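Local coordinates for uncharacterized oxidoreductase yvaA (Bacillus subtilis subsp. subtilis, PDB 3GDO), which catalyses the reversible, strictly NADPH-dependent reduction of scyllo-inosose to scyllo-inositol, as a member of the Gfo/Idh/MocA oxidoreductase family, at residues 194-199 / 213-218; 148-153 / 238-243; 100-105 / 328-333. One frame throughout, in Å; residues are numbered along the deposited sequence.

Contact 1 of 3, residues 194-199 / 213-218; sequences KAVTAN and FHLTLD
Residues 195-199 and 213-218 pair as the two antiparallel strands of a beta hairpin, their axes 4.6 Å apart at the closest, with Thr197-Thr216 and Asn199-His214 as hydrogen-bonded pairs. Thr197 N and O both bond Thr216, the Thr216 N to Thr197 O bond being 2.7 Å long and nearly straight at 171°. On the face carrying the threonines and His214, a water donates a hydrogen bond to Thr197 O and bonds Thr216 OG1 and, in the imidazole plane, His214 ND1 at 2.9 Å, bridging both strands. Just ahead of strand 195-199, Lys194 N donates to Asp218 O, and the two side chains meet there too. Asp218 CG lies anti to the backbone N (chi1 178°), carrying the carboxylate out toward Lys194, whose bent end brings NZ to within 3.7 Å of Asp218 OD2, a long salt bridge; OD1 accepts from Gly220 and Gln223. Without the carboxylate, as with an alanine here, Lys194 NZ would probably lose its charge partner, and Gly220 N and Gln223 NE2 their acceptor. On the other face the side chains are apolar: Ala198 CB lies against Leu215 CG at 3.8 Å, and Val196 spans Leu215 and Leu217 more loosely. That apolar face packs on helices 323-342 and 174-190; strands 222-228 and 346-347 flank the hairpin, and on the polar face Thr197 and His214 meet their counterparts in the second subunit.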
loop_
_atom_site.group_PDB
_atom_site.type_symbol
_atom_site.label_atom_id
_atom_site.label_comp_id
_atom_site.label_asym_id
_atom_site.label_seq_id
_atom_site.Cartn_x
_atom_site.Cartn_y
_atom_site.Cartn_z
ATOM N N LYS B 194 5.714 -1.955 18.101
ATOM C CA LYS B 194 4.989 -1.793 19.341
ATOM C C LYS B 194 3.509 -2.095 19.226
ATOM O O LYS B 194 2.838 -2.230 20.244
ATOM C CB LYS B 194 5.241 -0.454 19.992
ATOM C CG LYS B 194 5.159 0.757 19.125
ATOM C CD LYS B 194 5.730 1.912 19.960
ATOM C CE LYS B 194 5.890 3.209 19.174
ATOM N NZ LYS B 194 4.570 3.890 19.004
ATOM N N ALA B 195 3.008 -2.237 17.994
ATOM C CA ALA B 195 1.615 -2.570 17.815
ATOM C C ALA B 195 1.385 -3.123 16.422
ATOM O O ALA B 195 2.250 -2.970 15.536
ATOM C CB ALA B 195 0.726 -1.359 18.101
ATOM N N VAL B 196 0.250 -3.804 16.249
ATOM C CA VAL B 196 -0.129 -4.382 14.955
ATOM C C VAL B 196 -1.574 -3.992 14.731
ATOM O O VAL B 196 -2.409 -4.134 15.642
ATOM C CB VAL B 196 -0.019 -5.934 14.969
ATOM C CG1 VAL B 196 -0.529 -6.580 13.655
ATOM C CG2 VAL B 196 1.405 -6.385 15.274
ATOM N N THR B 197 -1.878 -3.481 13.540
ATOM C CA THR B 197 -3.268 -3.199 13.158
ATOM C C THR B 197 -3.518 -3.995 11.864
ATOM O O THR B 197 -2.706 -3.941 10.923
ATOM C CB THR B 197 -3.499 -1.687 13.005
ATOM O OG1 THR B 197 -3.104 -1.004 14.210
ATOM C CG2 THR B 197 -5.002 -1.347 12.688
ATOM N N ALA B 198 -4.603 -4.756 11.784
ATOM C CA ALA B 198 -4.705 -5.656 10.626
ATOM C C ALA B 198 -6.131 -5.919 10.191
ATOM O O ALA B 198 -7.060 -5.875 10.996
ATOM C CB ALA B 198 -3.990 -6.989 10.934
ATOM N N ASN B 199 -6.271 -6.234 8.902
ATOM C CA ASN B 199 -7.487 -6.801 8.364
ATOM C C ASN B 199 -7.096 -8.123 7.705
ATOM O O ASN B 199 -6.191 -8.186 6.848
ATOM C CB ASN B 199 -8.160 -5.822 7.386
ATOM C CG ASN B 199 -9.495 -6.344 6.847
ATOM O OD1 ASN B 199 -10.281 -6.964 7.585
ATOM N ND2 ASN B 199 -9.751 -6.116 5.549
ATOM N N PHE B 213 -4.740 -10.272 3.360
ATOM C CA PHE B 213 -4.292 -9.649 4.601
ATOM C C PHE B 213 -3.661 -8.306 4.306
ATOM O O PHE B 213 -2.967 -8.103 3.270
ATOM C CB PHE B 213 -3.301 -10.568 5.377
ATOM C CG PHE B 213 -2.022 -10.835 4.633
ATOM C CD1 PHE B 213 -0.959 -9.916 4.681
ATOM C CD2 PHE B 213 -1.878 -11.970 3.861
ATOM C CE1 PHE B 213 0.203 -10.143 3.959
ATOM C CE2 PHE B 213 -0.736 -12.188 3.125
ATOM C CZ PHE B 213 0.326 -11.284 3.197
ATOM N N HIS B 214 -3.877 -7.407 5.241
ATOM C CA HIS B 214 -3.239 -6.112 5.235
ATOM C C HIS B 214 -2.789 -5.803 6.682
ATOM O O HIS B 214 -3.622 -5.620 7.569
ATOM C CB HIS B 214 -4.249 -5.046 4.773
ATOM C CG HIS B 214 -3.596 -3.752 4.461
ATOM N ND1 HIS B 214 -3.192 -2.863 5.447
ATOM C CD2 HIS B 214 -3.163 -3.241 3.278
ATOM C CE1 HIS B 214 -2.589 -1.834 4.870
ATOM N NE2 HIS B 214 -2.545 -2.045 3.560
ATOM N N LEU B 215 -1.497 -5.771 6.933
ATOM C CA LEU B 215 -1.017 -5.533 8.296
ATOM C C LEU B 215 -0.221 -4.245 8.380
ATOM O O LEU B 215 0.581 -3.953 7.492
ATOM C CB LEU B 215 -0.083 -6.682 8.738
ATOM C CG LEU B 215 -0.611 -7.960 9.383
ATOM C CD1 LEU B 215 -1.593 -8.698 8.457
ATOM C CD2 LEU B 215 0.596 -8.847 9.687
ATOM N N THR B 216 -0.433 -3.493 9.449
ATOM C CA THR B 216 0.434 -2.370 9.771
ATOM C C THR B 216 1.207 -2.697 11.059
ATOM O O THR B 216 0.581 -2.936 12.128
ATOM C CB THR B 216 -0.374 -1.053 9.981
ATOM O OG1 THR B 216 -1.107 -0.733 8.781
ATOM C CG2 THR B 216 0.557 0.111 10.366
ATOM N N LEU B 217 2.524 -2.722 10.953
ATOM C CA LEU B 217 3.412 -2.836 12.136
ATOM C C LEU B 217 3.957 -1.478 12.559
ATOM O O LEU B 217 4.673 -0.797 11.794
ATOM C CB LEU B 217 4.552 -3.837 11.917
ATOM C CG LEU B 217 4.238 -5.340 11.989
ATOM C CD1 LEU B 217 3.144 -5.792 11.037
ATOM C CD2 LEU B 217 5.511 -6.182 11.718
ATOM N N ASP B 218 3.569 -1.093 13.778
ATOM C CA ASP B 218 3.777 0.250 14.269
ATOM C C ASP B 218 5.145 0.312 14.946
ATOM O O ASP B 218 5.348 -0.296 16.003
ATOM C CB ASP B 218 2.627 0.633 15.239
ATOM C CG ASP B 218 2.788 2.047 15.863
ATOM O OD1 ASP B 218 3.674 2.840 15.456
ATOM O OD2 ASP B 218 2.000 2.353 16.789
HETATM O O HOH W 1 -3.264 -2.359 8.346
#

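Contact 2 of 3, residues 148-153 / 238-243; sequences TYQVSY and RYQIHG
Arg238 reaches along Ser152 to Tyr153 at the end of an antiparallel strand pair, where its own carbonyl O accepts Ser152 N at 2.8 Å. Arg238 CB starts 4.2 Å from Ser152 O, and CG draws in to 3.8 Å. The chain runs extended from CG to NE; NE makes a weak bond to Tyr239 OH, itself bonded to Gln185. Arg238 NH1 ends 3.5 Å above the centre of the Tyr153 ring, with the guanidinium plane turned 76° from the ring: a cation-pi contact made by one nitrogen, not by a flat stack. NH2 merely skirts the ring near Tyr153 CE1. A water in the guanidinium plane accepts from NH1 and donates to Ser152 O. Farther along, Ile241 CD1 packs 3.6 Å from Tyr149 CE1, and Val151 CG2 lies beside Tyr239 CD1. On the face of Gln150 and His242, a second water donates to Gln150 OE1 and bonds His242 NE2 at 2.8 Å, while His242 ND1 is bonded to Ser247. The pair is thus divided by chemistry: aromatic and aliphatic groups face helices 129-139 and 174-190, glutamine and histidine the second subunit, and ring, water and a weak, long ion pair with Asp130 probably ease the arginine's charge.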
loop_
_atom_site.group_PDB
_atom_site.type_symbol
_atom_site.label_atom_id
_atom_site.label_comp_id
_atom_site.label_asym_id
_atom_site.label_seq_id
_atom_site.Cartn_x
_atom_site.Cartn_y
_atom_site.Cartn_z
ATOM N N THR B 148 9.231 4.391 5.948
ATOM C CA THR B 148 8.093 3.645 5.415
ATOM C C THR B 148 8.620 2.412 4.696
ATOM O O THR B 148 9.547 2.507 3.834
ATOM C CB THR B 148 7.254 4.504 4.410
ATOM O OG1 THR B 148 6.840 5.712 5.031
ATOM C CG2 THR B 148 5.996 3.784 3.973
ATOM N N TYR B 149 7.994 1.267 4.980
ATOM C CA TYR B 149 8.484 -0.030 4.462
ATOM C C TYR B 149 7.271 -0.846 4.070
ATOM O O TYR B 149 6.523 -1.348 4.938
ATOM C CB TYR B 149 9.319 -0.756 5.560
ATOM C CG TYR B 149 9.871 -2.110 5.130
ATOM C CD1 TYR B 149 11.062 -2.210 4.393
ATOM C CD2 TYR B 149 9.226 -3.300 5.494
ATOM C CE1 TYR B 149 11.575 -3.460 4.003
ATOM C CE2 TYR B 149 9.735 -4.551 5.139
ATOM C CZ TYR B 149 10.892 -4.630 4.385
ATOM O OH TYR B 149 11.353 -5.868 4.027
ATOM N N GLN B 150 7.021 -0.926 2.772
ATOM C CA GLN B 150 5.728 -1.457 2.282
ATOM C C GLN B 150 6.009 -2.608 1.376
ATOM O O GLN B 150 6.765 -2.469 0.395
ATOM C CB GLN B 150 4.941 -0.403 1.489
ATOM C CG GLN B 150 4.411 0.718 2.345
ATOM C CD GLN B 150 3.706 1.812 1.525
ATOM O OE1 GLN B 150 3.944 1.960 0.312
ATOM N NE2 GLN B 150 2.855 2.605 2.202
ATOM N N VAL B 151 5.432 -3.752 1.713
ATOM C CA VAL B 151 5.742 -4.988 0.976
ATOM C C VAL B 151 4.435 -5.614 0.541
ATOM O O VAL B 151 3.492 -5.742 1.361
ATOM C CB VAL B 151 6.574 -6.012 1.849
ATOM C CG1 VAL B 151 7.024 -7.167 1.009
ATOM C CG2 VAL B 151 7.783 -5.299 2.461
ATOM N N SER B 152 4.336 -5.963 -0.734
ATOM C CA SER B 152 3.124 -6.708 -1.154
ATOM C C SER B 152 3.411 -8.067 -1.705
ATOM O O SER B 152 4.456 -8.307 -2.315
ATOM C CB SER B 152 2.232 -5.913 -2.108
ATOM O OG SER B 152 2.745 -5.897 -3.404
ATOM N N TYR B 153 2.495 -8.992 -1.491
ATOM C CA TYR B 153 2.761 -10.388 -1.850
ATOM C C TYR B 153 1.458 -10.983 -2.348
ATOM O O TYR B 153 0.706 -11.588 -1.593
ATOM C CB TYR B 153 3.223 -11.144 -0.606
ATOM C CG TYR B 153 3.953 -12.457 -0.841
ATOM C CD1 TYR B 153 4.763 -13.003 0.176
ATOM C CD2 TYR B 153 3.876 -13.143 -2.066
ATOM C CE1 TYR B 153 5.426 -14.196 -0.020
ATOM C CE2 TYR B 153 4.566 -14.330 -2.278
ATOM C CZ TYR B 153 5.321 -14.858 -1.234
ATOM O OH TYR B 153 5.981 -16.037 -1.383
ATOM N N ARG B 238 6.795 -5.195 -5.311
ATOM C CA ARG B 238 6.949 -6.067 -4.123
ATOM C C ARG B 238 7.414 -5.203 -2.943
ATOM O O ARG B 238 6.815 -5.254 -1.862
ATOM C CB ARG B 238 7.931 -7.207 -4.387
ATOM C CG ARG B 238 8.153 -8.110 -3.141
ATOM C CD ARG B 238 8.786 -9.447 -3.506
ATOM N NE ARG B 238 9.151 -10.268 -2.328
ATOM C CZ ARG B 238 8.428 -11.280 -1.833
ATOM N NH1 ARG B 238 7.230 -11.602 -2.362
ATOM N NH2 ARG B 238 8.904 -11.980 -0.789
ATOM N N TYR B 239 8.446 -4.395 -3.166
ATOM C CA TYR B 239 8.992 -3.469 -2.149
ATOM C C TYR B 239 8.889 -2.012 -2.542
ATOM O O TYR B 239 9.256 -1.621 -3.643
ATOM C CB TYR B 239 10.488 -3.750 -1.827
ATOM C CG TYR B 239 10.723 -5.168 -1.339
ATOM C CD1 TYR B 239 10.572 -5.486 0.020
ATOM C CD2 TYR B 239 11.018 -6.186 -2.227
ATOM C CE1 TYR B 239 10.747 -6.782 0.480
ATOM C CE2 TYR B 239 11.181 -7.494 -1.775
ATOM C CZ TYR B 239 11.033 -7.780 -0.416
ATOM O OH TYR B 239 11.181 -9.077 0.045
ATOM N N GLN B 240 8.452 -1.209 -1.591
ATOM C CA GLN B 240 8.576 0.227 -1.669
ATOM C C GLN B 240 9.095 0.680 -0.329
ATOM O O GLN B 240 8.387 0.590 0.727
ATOM C CB GLN B 240 7.214 0.901 -1.968
ATOM C CG GLN B 240 6.562 0.439 -3.278
ATOM C CD GLN B 240 5.109 0.920 -3.451
ATOM O OE1 GLN B 240 4.846 2.100 -3.640
ATOM N NE2 GLN B 240 4.169 -0.023 -3.417
ATOM N N ILE B 241 10.320 1.197 -0.356
ATOM C CA ILE B 241 10.987 1.578 0.880
ATOM C C ILE B 241 11.485 3.019 0.833
ATOM O O ILE B 241 12.280 3.357 -0.058
ATOM C CB ILE B 241 12.194 0.652 1.167
ATOM C CG1 ILE B 241 11.818 -0.828 1.044
ATOM C CG2 ILE B 241 12.766 0.959 2.572
ATOM C CD1 ILE B 241 13.035 -1.783 1.119
ATOM N N HIS B 242 11.061 3.834 1.795
ATOM C CA HIS B 242 11.386 5.268 1.827
ATOM C C HIS B 242 12.159 5.626 3.077
ATOM O O HIS B 242 11.692 5.359 4.211
ATOM C CB HIS B 242 10.117 6.136 1.747
ATOM C CG HIS B 242 9.181 5.706 0.663
ATOM N ND1 HIS B 242 9.579 5.615 -0.653
ATOM C CD2 HIS B 242 7.869 5.336 0.697
ATOM C CE1 HIS B 242 8.566 5.164 -1.382
ATOM N NE2 HIS B 242 7.522 4.972 -0.587
ATOM N N GLY B 243 13.330 6.229 2.875
ATOM C CA GLY B 243 14.169 6.747 3.979
ATOM C C GLY B 243 14.395 8.256 3.906
ATOM O O GLY B 243 13.781 8.937 3.072
HETATM O O HOH W 2 4.776 4.540 -0.749
HETATM O O HOH W 3 5.678 -10.162 -4.195
#

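Contact 3 of 3, residues 100-105 / 328-333; sequences ATAEEG and NVIRII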
loop_
_atom_site.group_PDB
_atom_site.type_symbol
_atom_site.label_atom_id
_atom_site.label_comp_id
_atom_site.label_asym_id
_atom_site.label_seq_id
_atom_site.Cartn_x
_atom_site.Cartn_y
_atom_site.Cartn_z
ATOM N N ALA B 100 0.905 -23.034 14.687
ATOM C CA ALA B 100 -0.254 -22.147 14.669
ATOM C C ALA B 100 -0.252 -21.082 15.786
ATOM O O ALA B 100 -0.760 -19.971 15.599
ATOM C CB ALA B 100 -1.563 -22.962 14.692
ATOM N N THR B 101 0.295 -21.423 16.962
ATOM C CA THR B 101 0.268 -20.485 18.092
ATOM C C THR B 101 1.667 -20.263 18.626
ATOM O O THR B 101 2.553 -21.135 18.497
ATOM C CB THR B 101 -0.668 -20.937 19.286
ATOM O OG1 THR B 101 -0.194 -22.163 19.834
ATOM C CG2 THR B 101 -2.141 -21.126 18.852
ATOM N N ALA B 102 1.860 -19.100 19.237
ATOM C CA ALA B 102 3.137 -18.746 19.835
ATOM C C ALA B 102 3.479 -19.677 21.027
ATOM O O ALA B 102 4.638 -20.037 21.222
ATOM C CB ALA B 102 3.113 -17.280 20.270
ATOM N N GLU B 103 2.447 -20.039 21.792
ATOM C CA GLU B 103 2.504 -20.941 22.967
ATOM C C GLU B 103 3.045 -22.328 22.602
ATOM O O GLU B 103 3.879 -22.901 23.318
ATOM C CB GLU B 103 1.078 -21.064 23.577
ATOM C CG GLU B 103 0.985 -21.223 25.109
ATOM C CD GLU B 103 -0.448 -20.928 25.686
ATOM O OE1 GLU B 103 -0.941 -21.677 26.574
ATOM O OE2 GLU B 103 -1.085 -19.934 25.266
ATOM N N GLU B 104 2.603 -22.864 21.470
ATOM C CA GLU B 104 3.139 -24.123 20.964
ATOM C C GLU B 104 4.606 -23.978 20.608
ATOM O O GLU B 104 5.420 -24.848 20.924
ATOM C CB GLU B 104 2.370 -24.605 19.740
ATOM C CG GLU B 104 0.915 -24.868 20.001
ATOM C CD GLU B 104 0.148 -25.085 18.703
ATOM O OE1 GLU B 104 -0.050 -24.121 17.936
ATOM O OE2 GLU B 104 -0.259 -26.225 18.453
ATOM N N GLY B 105 4.943 -22.884 19.935
ATOM C CA GLY B 105 6.328 -22.580 19.623
ATOM C C GLY B 105 7.248 -22.436 20.838
ATOM O O GLY B 105 8.403 -22.911 20.798
ATOM N N ASN B 328 8.493 -15.260 17.087
ATOM C CA ASN B 328 8.072 -13.861 16.963
ATOM C C ASN B 328 7.140 -13.603 15.764
ATOM O O ASN B 328 6.224 -12.773 15.846
ATOM C CB ASN B 328 9.260 -12.891 16.966
ATOM C CG ASN B 328 9.757 -12.606 18.371
ATOM O OD1 ASN B 328 9.018 -12.749 19.330
ATOM N ND2 ASN B 328 11.029 -12.254 18.491
ATOM N N VAL B 329 7.375 -14.350 14.693
ATOM C CA VAL B 329 6.528 -14.324 13.469
ATOM C C VAL B 329 5.121 -14.742 13.802
ATOM O O VAL B 329 4.143 -14.079 13.408
ATOM C CB VAL B 329 7.083 -15.255 12.391
ATOM C CG1 VAL B 329 6.169 -15.275 11.131
ATOM C CG2 VAL B 329 8.453 -14.803 12.032
ATOM N N ILE B 330 5.022 -15.835 14.548
ATOM C CA ILE B 330 3.724 -16.336 14.985
ATOM C C ILE B 330 3.036 -15.353 15.890
ATOM O O ILE B 330 1.850 -15.167 15.797
ATOM C CB ILE B 330 3.838 -17.728 15.678
ATOM C CG1 ILE B 330 4.543 -18.739 14.752
ATOM C CG2 ILE B 330 2.472 -18.241 16.068
ATOM C CD1 ILE B 330 4.043 -18.715 13.244
ATOM N N ARG B 331 3.801 -14.695 16.753
ATOM C CA ARG B 331 3.272 -13.645 17.615
ATOM C C ARG B 331 2.637 -12.510 16.796
ATOM O O ARG B 331 1.574 -11.985 17.154
ATOM C CB ARG B 331 4.391 -13.065 18.494
ATOM C CG ARG B 331 4.755 -13.953 19.689
ATOM C CD ARG B 331 5.207 -13.117 20.883
ATOM N NE ARG B 331 6.625 -13.336 21.115
ATOM C CZ ARG B 331 7.108 -14.308 21.888
ATOM N NH1 ARG B 331 6.270 -15.143 22.511
ATOM N NH2 ARG B 331 8.432 -14.455 22.029
ATOM N N ILE B 332 3.295 -12.127 15.695
ATOM C CA ILE B 332 2.744 -11.043 14.872
ATOM C C ILE B 332 1.505 -11.544 14.174
ATOM O O ILE B 332 0.529 -10.805 14.078
ATOM C CB ILE B 332 3.743 -10.544 13.796
ATOM C CG1 ILE B 332 4.949 -9.909 14.464
ATOM C CG2 ILE B 332 3.039 -9.518 12.792
ATOM C CD1 ILE B 332 4.597 -8.732 15.349
ATOM N N ILE B 333 1.542 -12.798 13.692
ATOM C CA ILE B 333 0.385 -13.390 13.000
ATOM C C ILE B 333 -0.857 -13.452 13.916
ATOM O O ILE B 333 -1.942 -13.051 13.502
ATOM C CB ILE B 333 0.728 -14.760 12.385
ATOM C CG1 ILE B 333 1.651 -14.563 11.175
ATOM C CG2 ILE B 333 -0.486 -15.469 11.919
ATOM C CD1 ILE B 333 2.167 -15.856 10.648
#
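Ile330 CG2 presses on the backbone at the start of helix 102-115, 3.3 Å from Ala102 N and 3.4 Å from Thr101 C. With CG2 anti to the backbone N, the methyl points across at the turn where the chain enters the helix, and it also lies 3.7 Å from Ala100 O. Beside it, Ala102 CB meets the aliphatic part of Arg331, 3.8 Å from CG. No hydrogen bond joins the two segments; they meet by van der Waals contact, methyl on peptide backbone and methyl on methylene. The first turn of helix 102-115 is shaped by a capping box: Thr101 OG1 donates to Glu104 OE1 at 2.7 Å and accepts a weak bond from Glu104 N, while Thr101 N gives a further weak bond to Glu104 OE1. This end of the helix belongs to the Rossmann-type domain and helix 323-342 to the C-terminal alpha/beta domain, so the contact lies at the seam between the two. Arg331, its chain bent at chi2 and chi3, is steadied by Asn328 OD1, which accepts from NE at 3.0 Å. Its NH2 pairs with Glu324 and its NH1 with Glu106, the latter a salt bridge across the seam. Glu334 accepts from Ala102 N, and Tyr176 bonds Ala100 O.

From the N terminus the chain first passes residues 100-105, in the Rossmann-type domain, whose partner 328-333 comes only after most of the C-terminal domain has been built. Contact 3 thus closes the longest loop and joins the two domains. Within it, strand 146-152 opens contact 2, which closes at 238-243; inside that loop in turn lies the short hairpin of contact 1. None of the three cross. Contacts 1 and 2 belong to one mixed sheet, centres 14 Å apart, and both touch the second subunit. Ile332 of contact 3 packs on Val196, Leu215 and Leu217 of contact 1, linking sheet to domain seam, whereas contact 2 stays about 11 Å from contact 3 at the nearest atoms.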